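Local coordinates for protein-L-isoaspartate O-methyltransferase beta-aspartate methyltransferase (Plasmodium falciparum, PDB 2PBF) that binds S-adenosyl-L-homocysteine and probably transfers a methyl group from S-adenosyl-L-methionine to isoaspartyl residues of damaged proteins, beginning their repair, at residues P52-I55 against V59-S62. Residues are numbered along the deposited sequence; the frame is centred on the assembly and turned at random.
Sequences PVYI and VTIS. With SAH (S-adenosyl-L-homocysteine), chain C.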
loop_
_atom_site.group_PDB
_atom_site.type_symbol
_atom_site.label_atom_id
_atom_site.label_comp_id
_atom_site.label_asym_id
_atom_site.label_seq_id
_atom_site.Cartn_x
_atom_site.Cartn_y
_atom_site.Cartn_z
ATOM N N PRO A 52 11.755 -4.525 -8.551
ATOM C CA PRO A 52 10.802 -5.468 -7.976
ATOM C C PRO A 52 11.459 -6.825 -7.818
ATOM O O PRO A 52 12.379 -7.145 -8.567
ATOM C CB PRO A 52 9.692 -5.565 -9.047
ATOM C CG PRO A 52 9.907 -4.447 -9.951
ATOM C CD PRO A 52 11.383 -4.180 -9.934
ATOM N N VAL A 53 10.998 -7.608 -6.848
ATOM C CA VAL A 53 11.620 -8.888 -6.548
ATOM C C VAL A 53 10.510 -9.924 -6.417
ATOM O O VAL A 53 9.578 -9.781 -5.616
ATOM C CB VAL A 53 12.546 -8.827 -5.278
ATOM C CG1 VAL A 53 13.229 -10.158 -5.026
ATOM C CG2 VAL A 53 13.608 -7.720 -5.393
ATOM N N TYR A 54 10.605 -10.964 -7.240
ATOM C CA TYR A 54 9.592 -12.003 -7.306
ATOM C C TYR A 54 9.332 -12.731 -5.989
ATOM O O TYR A 54 10.266 -13.107 -5.297
ATOM C CB TYR A 54 9.959 -13.029 -8.367
ATOM C CG TYR A 54 8.841 -14.006 -8.626
ATOM C CD1 TYR A 54 7.675 -13.603 -9.280
ATOM C CD2 TYR A 54 8.946 -15.326 -8.199
ATOM C CE1 TYR A 54 6.633 -14.522 -9.502
ATOM C CE2 TYR A 54 7.940 -16.242 -8.418
ATOM C CZ TYR A 54 6.781 -15.832 -9.061
ATOM O OH TYR A 54 5.803 -16.753 -9.282
ATOM N N ILE A 55 8.054 -12.932 -5.666
ATOM C CA ILE A 55 7.670 -13.710 -4.495
ATOM C C ILE A 55 7.176 -15.096 -4.913
ATOM O O ILE A 55 7.826 -16.098 -4.638
ATOM C CB ILE A 55 6.598 -12.989 -3.617
ATOM C CG1 ILE A 55 6.992 -11.529 -3.369
ATOM C CG2 ILE A 55 6.416 -13.730 -2.294
ATOM C CD1 ILE A 55 5.850 -10.625 -2.872
ATOM N N VAL A 59 3.636 -12.716 -8.759
ATOM C CA VAL A 59 3.738 -11.408 -8.117
ATOM C C VAL A 59 5.081 -11.050 -7.488
ATOM O O VAL A 59 5.813 -11.887 -6.970
ATOM C CB VAL A 59 2.542 -11.114 -7.135
ATOM C CG1 VAL A 59 1.180 -11.467 -7.784
ATOM C CG2 VAL A 59 2.746 -11.817 -5.789
ATOM N N THR A 60 5.383 -9.764 -7.567
ATOM C CA THR A 60 6.589 -9.209 -7.009
ATOM C C THR A 60 6.244 -8.271 -5.849
ATOM O O THR A 60 5.144 -7.702 -5.788
ATOM C CB THR A 60 7.385 -8.433 -8.087
ATOM O OG1 THR A 60 6.540 -7.420 -8.637
ATOM C CG2 THR A 60 7.857 -9.376 -9.229
ATOM N N ILE A 61 7.176 -8.145 -4.907
ATOM C CA ILE A 61 7.180 -7.003 -4.009
ATOM C C ILE A 61 7.642 -5.851 -4.908
ATOM O O ILE A 61 8.564 -6.016 -5.700
ATOM C CB ILE A 61 8.134 -7.224 -2.814
ATOM C CG1 ILE A 61 8.159 -6.000 -1.872
ATOM C CG2 ILE A 61 9.541 -7.538 -3.302
ATOM C CD1 ILE A 61 8.933 -6.251 -0.560
ATOM N N SER A 62 6.991 -4.703 -4.819
ATOM C CA SER A 62 7.348 -3.572 -5.682
ATOM C C SER A 62 8.781 -3.043 -5.447
ATOM O O SER A 62 9.391 -3.279 -4.395
ATOM C CB SER A 62 6.317 -2.454 -5.560
ATOM O OG SER A 62 5.006 -2.954 -5.799
HETATM N N SAH C . 2.147 -3.586 -2.253
HETATM C CA SAH C . 2.579 -4.937 -2.692
HETATM C CB SAH C . 2.303 -5.089 -4.166
HETATM C CG SAH C . 2.291 -6.571 -4.512
HETATM S SD SAH C . 1.951 -6.840 -6.254
HETATM C C SAH C . 4.049 -5.239 -2.379
HETATM O O SAH C . 4.899 -4.383 -2.628
HETATM O OXT SAH C . 4.396 -6.336 -1.871
HETATM C "C5'" SAH C . 0.162 -6.572 -6.174
HETATM C "C4'" SAH C . -0.628 -7.564 -5.320
HETATM O "O4'" SAH C . -1.980 -7.388 -5.641
HETATM C "C3'" SAH C . -0.337 -9.044 -5.526
HETATM O "O3'" SAH C . 0.084 -9.607 -4.294
HETATM C "C2'" SAH C . -1.653 -9.633 -6.010
HETATM O "O2'" SAH C . -1.882 -10.928 -5.503
HETATM C "C1'" SAH C . -2.647 -8.627 -5.467
HETATM N N9 SAH C . -3.933 -8.532 -6.193
HETATM C C8 SAH C . -4.107 -8.615 -7.545
HETATM N N7 SAH C . -5.419 -8.424 -7.811
HETATM C C5 SAH C . -6.095 -8.245 -6.654
HETATM C C6 SAH C . -7.448 -8.043 -6.360
HETATM N N6 SAH C . -8.384 -7.992 -7.298
HETATM N N1 SAH C . -7.831 -7.859 -5.056
HETATM C C2 SAH C . -6.888 -7.910 -4.047
HETATM N N3 SAH C . -5.570 -8.126 -4.362
HETATM C C4 SAH C . -5.167 -8.293 -5.639
#
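The carbonyl oxygen of I61 takes the amide of V53 in the carbonyl plane (V53 N to I61 O, 3.1 Å) and also meets a C-H of the neighbouring proline, with P52 CA 3.2 Å from I61 O. V53 returns the bond through its own oxygen, where the donor I61 N lies tilted out of the carbonyl plane, and T60 CA adds a C-H contact to that same oxygen. Nearer the turn, I55 N reaches V59 O at 2.8 Å, nearly straight at 167°. These bonds define a short antiparallel beta hairpin, 53-56 with 59-61, apart from the seven-stranded central sheet. At the non-hydrogen-bonded pair Y54-T60 the side chains diverge, although T60 CG2 still comes to the ring edge near its plane; Y54 OH is hydrogen-bonded to G58 N in the turn. I55 folds back over the second strand, CD1 lying 3.5 Å from I61 N; its side chain also touches L121 and F124 of helix 119-132. With I61 CG1 anti to the backbone N (chi1 179°) and near the SAH carboxylate, CG2 is left to meet V53 CB at 3.8 Å. Strand 59-61 and the residue after it face SAH: V59 CG1 packs 3.6 Å from C3' of its ribose, and S62 N donates to SAH O at 3.0 Å and 173°. Segment 59-62 thus turns main-chain and apolar groups to the ligand, consistent with the hairpin forming one wall of the pocket.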